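Local atomic coordinates of putative exported protein (Bacteroides fragilis NCTC 9343, PDB entry 3IEE), a protein that is of unknown function but is probably an exported lipoprotein built mainly of alpha helices. Residues 28-33 with 149-154; 24-29 with 156-161; 53-56 with 60-63. All coordinates share one frame; numbering follows the deposited sequence. Where two conformers were deposited one is given.

Interaction 1: residues 28-33 with 149-154. With EDO (1,2-ethanediol), chain H.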
loop_
_atom_site.group_PDB
_atom_site.type_symbol
_atom_site.label_atom_id
_atom_site.label_comp_id
_atom_site.label_asym_id
_atom_site.label_seq_id
_atom_site.Cartn_x
_atom_site.Cartn_y
_atom_site.Cartn_z
ATOM N N LYS A 28 10.702 -11.496 -6.828
ATOM C CA LYS A 28 11.561 -10.368 -7.199
ATOM C C LYS A 28 10.715 -9.189 -7.667
ATOM O O LYS A 28 10.840 -8.075 -7.161
ATOM C CB LYS A 28 12.528 -10.769 -8.292
ATOM C CG LYS A 28 13.762 -11.529 -7.802
ATOM C CD LYS A 28 14.495 -12.153 -8.990
ATOM C CE LYS A 28 15.973 -12.466 -8.727
ATOM N NZ LYS A 28 16.587 -13.016 -9.949
ATOM N N TYR A 29 9.810 -9.458 -8.607
ATOM C CA TYR A 29 8.947 -8.383 -9.155
ATOM C C TYR A 29 8.047 -7.767 -8.099
ATOM O O TYR A 29 7.846 -6.534 -8.082
ATOM C CB TYR A 29 8.156 -8.874 -10.350
ATOM C CG TYR A 29 7.357 -7.800 -11.049
ATOM C CD1 TYR A 29 6.068 -7.475 -10.612
ATOM C CD2 TYR A 29 7.876 -7.090 -12.126
ATOM C CE1 TYR A 29 5.311 -6.492 -11.273
ATOM C CE2 TYR A 29 7.137 -6.107 -12.790
ATOM C CZ TYR A 29 5.846 -5.794 -12.331
ATOM O OH TYR A 29 5.086 -4.829 -12.946
ATOM N N TYR A 30 7.503 -8.594 -7.215
ATOM C CA TYR A 30 6.735 -8.129 -6.072
ATOM C C TYR A 30 7.603 -7.214 -5.199
ATOM O O TYR A 30 7.183 -6.128 -4.822
ATOM C CB TYR A 30 6.215 -9.282 -5.187
ATOM C CG TYR A 30 5.569 -8.753 -3.908
ATOM C CD1 TYR A 30 4.257 -8.310 -3.892
ATOM C CD2 TYR A 30 6.302 -8.644 -2.732
ATOM C CE1 TYR A 30 3.681 -7.794 -2.730
ATOM C CE2 TYR A 30 5.731 -8.131 -1.584
ATOM C CZ TYR A 30 4.444 -7.714 -1.571
ATOM O OH TYR A 30 3.926 -7.214 -0.373
ATOM N N ASN A 31 8.807 -7.652 -4.854
ATOM C CA ASN A 31 9.638 -6.855 -3.964
ATOM C C ASN A 31 10.037 -5.521 -4.564
ATOM O O ASN A 31 10.035 -4.490 -3.857
ATOM C CB ASN A 31 10.885 -7.660 -3.536
ATOM C CG ASN A 31 10.544 -8.791 -2.556
ATOM O OD1 ASN A 31 9.576 -8.709 -1.781
ATOM N ND2 ASN A 31 11.401 -9.815 -2.535
ATOM N N THR A 32 10.341 -5.512 -5.853
ATOM C CA THR A 32 10.624 -4.262 -6.539
ATOM C C THR A 32 9.376 -3.370 -6.534
ATOM O O THR A 32 9.465 -2.163 -6.295
ATOM C CB THR A 32 11.119 -4.505 -7.973
ATOM O OG1 THR A 32 12.384 -5.186 -7.897
ATOM C CG2 THR A 32 11.246 -3.186 -8.754
ATOM N N SER A 33 8.216 -3.987 -6.800
ATOM C CA SER A 33 6.937 -3.264 -6.799
ATOM C C SER A 33 6.626 -2.633 -5.450
ATOM O O SER A 33 6.153 -1.487 -5.386
ATOM C CB SER A 33 5.747 -4.155 -7.186
ATOM O OG SER A 33 5.776 -4.619 -8.538
ATOM N N ASP A 149 -3.072 -6.315 -5.844
ATOM C CA ASP A 149 -4.161 -7.289 -6.040
ATOM C C ASP A 149 -3.877 -8.263 -7.196
ATOM O O ASP A 149 -4.146 -9.434 -7.077
ATOM C CB ASP A 149 -5.490 -6.607 -6.336
ATOM C CG ASP A 149 -6.095 -5.835 -5.124
ATOM O OD1 ASP A 149 -5.673 -6.000 -3.966
ATOM O OD2 ASP A 149 -7.008 -5.008 -5.411
ATOM N N ILE A 150 -3.330 -7.748 -8.294
ATOM C CA ILE A 150 -2.913 -8.562 -9.453
ATOM C C ILE A 150 -1.870 -9.590 -9.040
ATOM O O ILE A 150 -1.954 -10.795 -9.404
ATOM C CB ILE A 150 -2.395 -7.650 -10.597
ATOM C CG1 ILE A 150 -3.566 -6.854 -11.214
ATOM C CG2 ILE A 150 -1.645 -8.463 -11.675
ATOM C CD1 ILE A 150 -3.143 -5.617 -11.960
ATOM N N LEU A 151 -0.881 -9.118 -8.279
ATOM C CA LEU A 151 0.272 -9.967 -7.875
ATOM C C LEU A 151 -0.070 -11.065 -6.863
ATOM O O LEU A 151 0.564 -12.167 -6.844
ATOM C CB LEU A 151 1.401 -9.095 -7.346
ATOM C CG LEU A 151 2.036 -8.203 -8.416
ATOM C CD1 LEU A 151 3.018 -7.223 -7.750
ATOM C CD2 LEU A 151 2.758 -8.983 -9.538
ATOM N N SER A 152 -1.026 -10.758 -5.987
ATOM C CA SER A 152 -1.328 -11.623 -4.850
ATOM C C SER A 152 -1.441 -13.139 -5.124
ATOM O O SER A 152 -0.812 -13.971 -4.439
ATOM C CB SER A 152 -2.564 -11.055 -4.138
ATOM O OG SER A 152 -2.824 -11.835 -3.002
ATOM N N PRO A 153 -2.277 -13.528 -6.094
ATOM C CA PRO A 153 -2.389 -14.966 -6.399
ATOM C C PRO A 153 -1.087 -15.620 -6.862
ATOM O O PRO A 153 -0.793 -16.794 -6.510
ATOM C CB PRO A 153 -3.486 -15.023 -7.476
ATOM C CG PRO A 153 -3.755 -13.671 -7.906
ATOM C CD PRO A 153 -3.165 -12.695 -6.918
ATOM N N PHE A 154 -0.275 -14.855 -7.594
ATOM C CA PHE A 154 0.965 -15.370 -8.180
ATOM C C PHE A 154 2.079 -15.440 -7.153
ATOM O O PHE A 154 2.844 -16.414 -7.136
ATOM C CB PHE A 154 1.349 -14.514 -9.375
ATOM C CG PHE A 154 0.253 -14.485 -10.401
ATOM C CD1 PHE A 154 -0.286 -15.709 -10.859
ATOM C CD2 PHE A 154 -0.362 -13.316 -10.761
ATOM C CE1 PHE A 154 -1.372 -15.742 -11.770
ATOM C CE2 PHE A 154 -1.446 -13.339 -11.705
ATOM C CZ PHE A 154 -1.952 -14.559 -12.172
HETATM C C1 EDO H . 0.991 -3.785 0.280
HETATM O O1 EDO H . -0.402 -4.102 0.506
HETATM C C2 EDO H . 1.939 -4.876 0.789
HETATM O O2 EDO H . 1.896 -6.056 -0.060
#
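L151 reaches from helix 123-162 into the surface of helix 17-40, and its two methyls divide the work. CD2 lies 3.8 Å from CD1 of Y29, crossing it at about a right angle. CD1 sits 3.9 Å from OG of S33 and 4.2 Å from CD1 of the Y30 ring. This is the close part: Y29, S33 and L151 are buried and point their CB toward the facing helix. OG of S33 gives a 2.9 Å hydrogen bond to O of Y29 from above the carbonyl plane, opposite the face used by N of S33, and is also bonded to Y97 OH; Y29 OH is bonded to V78 O.

The Y30 side is looser: the residue is partly exposed, and its ring comes no nearer to L151 than that 4.2 Å. With CG anti to its N (chi1 173°), the ring carries its hydroxyl to a 1,2-ethanediol, probably from the crystallisation liquor, whose O2, at the in-plane edge of the ring, is hydrogen-bonded to Y30 OH at a doubtfully short distance. The short segments, axes 10.8 Å apart at 149°, let one leucine bridge a wide interval, as in the antiparallel packing of an all-alpha helical bundle.

Interaction 2: residues 24-29 with 156-161. With EDO (1,2-ethanediol), chain B.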
loop_
_atom_site.group_PDB
_atom_site.type_symbol
_atom_site.label_atom_id
_atom_site.label_comp_id
_atom_site.label_asym_id
_atom_site.label_seq_id
_atom_site.Cartn_x
_atom_site.Cartn_y
_atom_site.Cartn_z
ATOM N N ALA A 24 11.051 -17.407 -7.974
ATOM C CA ALA A 24 11.944 -16.313 -7.571
ATOM C C ALA A 24 11.722 -15.045 -8.356
ATOM O O ALA A 24 11.759 -13.952 -7.779
ATOM C CB ALA A 24 13.411 -16.743 -7.717
ATOM N N GLU A 25 11.498 -15.162 -9.666
ATOM C CA GLU A 25 11.270 -13.983 -10.494
ATOM C C GLU A 25 9.983 -13.277 -10.101
ATOM O O GLU A 25 9.912 -12.058 -10.074
ATOM C CB GLU A 25 11.227 -14.347 -11.964
ATOM C CG GLU A 25 12.564 -14.622 -12.594
ATOM C CD GLU A 25 13.554 -13.493 -12.385
ATOM O OE1 GLU A 25 13.196 -12.315 -12.589
ATOM O OE2 GLU A 25 14.682 -13.798 -11.956
ATOM N N VAL A 26 8.957 -14.064 -9.774
ATOM C CA VAL A 26 7.661 -13.527 -9.342
ATOM C C VAL A 26 7.838 -12.727 -8.063
ATOM O O VAL A 26 7.405 -11.580 -7.963
ATOM C CB VAL A 26 6.641 -14.594 -9.145
ATOM C CG1 VAL A 26 5.395 -14.034 -8.357
ATOM C CG2 VAL A 26 6.225 -15.193 -10.536
ATOM N N ILE A 27 8.547 -13.314 -7.113
ATOM C CA ILE A 27 8.786 -12.625 -5.822
ATOM C C ILE A 27 9.685 -11.392 -5.971
ATOM O O ILE A 27 9.414 -10.349 -5.351
ATOM C CB ILE A 27 9.272 -13.608 -4.727
ATOM C CG1 ILE A 27 8.237 -14.723 -4.481
ATOM C CG2 ILE A 27 9.532 -12.866 -3.408
ATOM C CD1 ILE A 27 6.953 -14.229 -3.987
ATOM N N LYS A 28 10.702 -11.496 -6.828
ATOM C CA LYS A 28 11.561 -10.368 -7.199
ATOM C C LYS A 28 10.715 -9.189 -7.667
ATOM O O LYS A 28 10.840 -8.075 -7.161
ATOM C CB LYS A 28 12.528 -10.769 -8.292
ATOM C CG LYS A 28 13.762 -11.529 -7.802
ATOM C CD LYS A 28 14.495 -12.153 -8.990
ATOM C CE LYS A 28 15.973 -12.466 -8.727
ATOM N NZ LYS A 28 16.587 -13.016 -9.949
ATOM N N TYR A 29 9.810 -9.458 -8.607
ATOM C CA TYR A 29 8.947 -8.383 -9.155
ATOM C C TYR A 29 8.047 -7.767 -8.099
ATOM O O TYR A 29 7.846 -6.534 -8.082
ATOM C CB TYR A 29 8.156 -8.874 -10.350
ATOM C CG TYR A 29 7.357 -7.800 -11.049
ATOM C CD1 TYR A 29 6.068 -7.475 -10.612
ATOM C CD2 TYR A 29 7.876 -7.090 -12.126
ATOM C CE1 TYR A 29 5.311 -6.492 -11.273
ATOM C CE2 TYR A 29 7.137 -6.107 -12.790
ATOM C CZ TYR A 29 5.846 -5.794 -12.331
ATOM O OH TYR A 29 5.086 -4.829 -12.946
ATOM N N GLU A 156 1.524 -15.977 -4.008
ATOM C CA GLU A 156 1.148 -17.097 -3.164
ATOM C C GLU A 156 1.656 -18.437 -3.774
ATOM O O GLU A 156 2.251 -19.253 -3.108
ATOM C CB GLU A 156 -0.354 -17.131 -3.018
ATOM C CG GLU A 156 -0.823 -18.232 -2.104
ATOM C CD GLU A 156 -2.296 -18.035 -1.814
ATOM O OE1 GLU A 156 -3.089 -18.485 -2.654
ATOM O OE2 GLU A 156 -2.623 -17.340 -0.809
ATOM N N GLN A 157 1.407 -18.623 -5.058
ATOM C CA GLN A 157 1.944 -19.774 -5.786
ATOM C C GLN A 157 3.467 -19.864 -5.730
ATOM O O GLN A 157 4.031 -20.966 -5.568
ATOM C CB GLN A 157 1.456 -19.763 -7.252
ATOM C CG GLN A 157 -0.050 -20.064 -7.375
ATOM C CD GLN A 157 -0.489 -21.301 -6.547
ATOM O OE1 GLN A 157 0.109 -22.384 -6.656
ATOM N NE2 GLN A 157 -1.509 -21.123 -5.686
ATOM N N ALA A 158 4.139 -18.714 -5.834
ATOM C CA ALA A 158 5.611 -18.641 -5.852
ATOM C C ALA A 158 6.163 -19.048 -4.471
ATOM O O ALA A 158 7.164 -19.816 -4.367
ATOM C CB ALA A 158 6.057 -17.246 -6.252
ATOM N N GLU A 159 5.505 -18.557 -3.421
ATOM C CA GLU A 159 5.864 -18.984 -2.040
ATOM C C GLU A 159 5.797 -20.475 -1.815
ATOM O O GLU A 159 6.656 -21.068 -1.159
ATOM C CB GLU A 159 5.039 -18.227 -0.974
ATOM C CG GLU A 159 5.262 -16.758 -0.931
ATOM C CD GLU A 159 4.241 -15.995 -0.085
ATOM O OE1 GLU A 159 3.351 -16.649 0.462
ATOM O OE2 GLU A 159 4.322 -14.729 -0.027
ATOM N N LEU A 160 4.752 -21.102 -2.312
ATOM C CA LEU A 160 4.568 -22.530 -2.155
ATOM C C LEU A 160 5.741 -23.271 -2.789
ATOM O O LEU A 160 6.227 -24.267 -2.236
ATOM C CB LEU A 160 3.262 -22.966 -2.806
ATOM C CG LEU A 160 1.989 -22.577 -2.081
ATOM C CD1 LEU A 160 0.814 -22.724 -2.993
ATOM C CD2 LEU A 160 1.835 -23.460 -0.873
ATOM N N VAL A 161 6.211 -22.792 -3.932
ATOM C CA VAL A 161 7.411 -23.394 -4.559
ATOM C C VAL A 161 8.695 -23.222 -3.713
ATOM O O VAL A 161 9.464 -24.191 -3.479
ATOM C CB VAL A 161 7.612 -22.849 -6.037
ATOM C CG1 VAL A 161 8.985 -23.256 -6.644
ATOM C CG2 VAL A 161 6.489 -23.301 -6.944
HETATM C C1 EDO B . 4.497 -11.200 -0.128
HETATM O O1 EDO B . 5.624 -11.095 0.730
HETATM C C2 EDO B . 4.896 -11.720 -1.510
HETATM O O2 EDO B . 5.553 -12.999 -1.530
#
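The short helical segments 24-29 and 156-161 run roughly antiparallel, at 130°, with axes 8.8 Å apart at closest approach and the CA atoms of V26 and A158 nearest across the contact. The small A158 methyl permits this approach. Its CB meets CG1 of I27 at 3.8 Å and CG1 of V26 at 3.9 Å, so two branched residues of helix 17-40 converge on one methyl. I27 can do this because its CG1 is anti to the carbonyl carbon (chi1 -60°) and its chain then turns again at chi2, which keeps CD1 also 3.9 Å from A158 CB.

Toward the partly exposed side, I27 CD1 passes 4.3 Å from CG of E159, an aliphatic contact with the stem of a charged residue. Beyond CG the E159 chain is extended, and OE2 accepts a 2.6 Å hydrogen bond from O2 of a 1,2-ethanediol. R176 of helix 169-189 forms a salt bridge with the same OE2 and also binds the diol, so the carboxylate links helix 123-162 to the next helix in the chain. Small A158 thus sits at the closest approach of two roughly antiparallel helices, joining 17-40 to 123-162 in this all-alpha fold.

Interaction 3: residues 53-56 with 60-63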
loop_
_atom_site.group_PDB
_atom_site.type_symbol
_atom_site.label_atom_id
_atom_site.label_comp_id
_atom_site.label_asym_id
_atom_site.label_seq_id
_atom_site.Cartn_x
_atom_site.Cartn_y
_atom_site.Cartn_z
HETATM N N MSE A 53 -2.204 22.925 -0.644
HETATM C CA MSE A 53 -3.110 23.516 -1.631
HETATM C C MSE A 53 -4.322 24.169 -0.978
HETATM O O MSE A 53 -4.621 25.333 -1.269
HETATM C CB MSE A 53 -3.534 22.483 -2.707
HETATM C CG MSE A 53 -2.414 22.097 -3.622
HETATM SE SE MSE A 53 -2.823 20.637 -4.791
HETATM C CE MSE A 53 -3.971 21.563 -6.052
ATOM N N GLU A 54 -5.002 23.443 -0.082
ATOM C CA GLU A 54 -6.185 23.978 0.609
ATOM C C GLU A 54 -5.828 25.237 1.408
ATOM O O GLU A 54 -6.515 26.259 1.339
ATOM C CB GLU A 54 -6.770 22.978 1.612
ATOM C CG GLU A 54 -7.393 21.729 1.029
ATOM C CD GLU A 54 -7.704 20.628 2.108
ATOM O OE1 GLU A 54 -7.064 20.595 3.199
ATOM O OE2 GLU A 54 -8.608 19.793 1.844
ATOM N N GLN A 55 -4.762 25.135 2.187
ATOM C CA GLN A 55 -4.373 26.244 3.063
ATOM C C GLN A 55 -3.949 27.475 2.279
ATOM O O GLN A 55 -4.325 28.589 2.652
ATOM C CB GLN A 55 -3.249 25.806 4.005
ATOM C CG GLN A 55 -2.927 26.832 5.063
ATOM C CD GLN A 55 -4.172 27.358 5.766
ATOM O OE1 GLN A 55 -4.416 28.593 5.794
ATOM N NE2 GLN A 55 -4.976 26.433 6.343
ATOM N N LYS A 56 -3.170 27.282 1.206
ATOM C CA LYS A 56 -2.665 28.386 0.371
ATOM C C LYS A 56 -3.785 29.189 -0.293
ATOM O O LYS A 56 -3.621 30.361 -0.651
ATOM C CB LYS A 56 -1.667 27.834 -0.666
ATOM C CG LYS A 56 -0.843 28.870 -1.424
ATOM C CD LYS A 56 0.025 29.747 -0.532
ATOM C CE LYS A 56 0.993 30.614 -1.353
ATOM N NZ LYS A 56 1.861 31.537 -0.507
ATOM N N PRO A 60 -1.334 32.948 3.139
ATOM C CA PRO A 60 -0.010 32.653 2.508
ATOM C C PRO A 60 0.737 31.374 2.923
ATOM O O PRO A 60 1.657 30.961 2.188
ATOM C CB PRO A 60 0.841 33.847 2.895
ATOM C CG PRO A 60 -0.196 34.991 3.013
ATOM C CD PRO A 60 -1.354 34.308 3.722
ATOM N N ALA A 61 0.390 30.809 4.092
ATOM C CA ALA A 61 0.973 29.556 4.581
ATOM C C ALA A 61 2.512 29.634 4.446
ATOM O O ALA A 61 3.148 28.701 3.936
ATOM C CB ALA A 61 0.406 28.380 3.792
ATOM N N LEU A 62 3.086 30.735 4.936
ATOM C CA LEU A 62 4.471 31.076 4.590
ATOM C C LEU A 62 5.536 30.078 5.092
ATOM O O LEU A 62 6.614 29.946 4.489
ATOM C CB LEU A 62 4.810 32.502 5.047
ATOM C CG LEU A 62 6.038 33.148 4.416
ATOM C CD1 LEU A 62 5.920 33.144 2.872
ATOM C CD2 LEU A 62 6.247 34.556 4.970
ATOM N N SER A 63 5.258 29.397 6.186
ATOM C CA SER A 63 6.229 28.467 6.765
ATOM C C SER A 63 6.333 27.127 6.021
ATOM O O SER A 63 7.282 26.395 6.226
ATOM C CB SER A 63 5.874 28.205 8.231
ATOM O OG SER A 63 4.787 27.334 8.347
#
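CG of K56 stands anti to the backbone N, and a turn at chi2 of 60° redirects the chain, which then runs extended to its ammonium group. The CB of K56 does not aim at residues 60-63, yet the end of the side chain comes nearer to them. Q55, its neighbour at the C-terminal end of helix 43-56, follows the same pattern, with its own bend at chi2, and presents the aliphatic CG rather than its amide.

The polar link is a single hydrogen bond from K56 NZ to the carbonyl O of P60, 2.8 Å long. The C=O...N angle of 124° shows that the donor comes in well off the line of the carbonyl bond, and it is tilted 20° from the carbonyl plane. The lysine stem accompanies this bond: K56 CD is 3.4 Å from P60 O, so the chain lies alongside the oxygen before NZ reaches it. On the apolar side A61 directs its CB toward the helix and meets Q55 CG at 3.9 Å.

The arrangement is a helix C-terminus followed by a turn into the loop, the chain passing across the end of the helix after three intervening residues; the CA atoms of K56 and P60 are 5.5 Å apart. A61 has positive phi and psi, a left-handed conformation at the residue whose methyl faces Q55. Q55 O also has a weak hydrogen bond from T59 OG1 within this turn.

The K56 side chain also touches L115 and L118 of helix 87-119, while M53, a selenomethionine one turn earlier, packs on F111 of that helix and on L130 of helix 123-162.

How the interactions relate
Interactions 1 and 2 are successive parts of one interface, between helix 17-40 and helix 123-162. Their centres are 8 Å apart, they share K28 and Y29, and F154 O touches V26 CG1 at 3.7 Å. As one helix advances the other recedes, the order expected of antiparallel partners. Interaction 3 is local, at the end of helix 43-56, and is nested in the chain inside the loops closed by the other two. It lies on the opposite side of the chain's centre, 39 Å (centre to centre) from interaction 1 and 46 Å from interaction 2. Two contacts thus fasten the same helix pair at neighbouring points, while the third shapes the end of the following helix far from them.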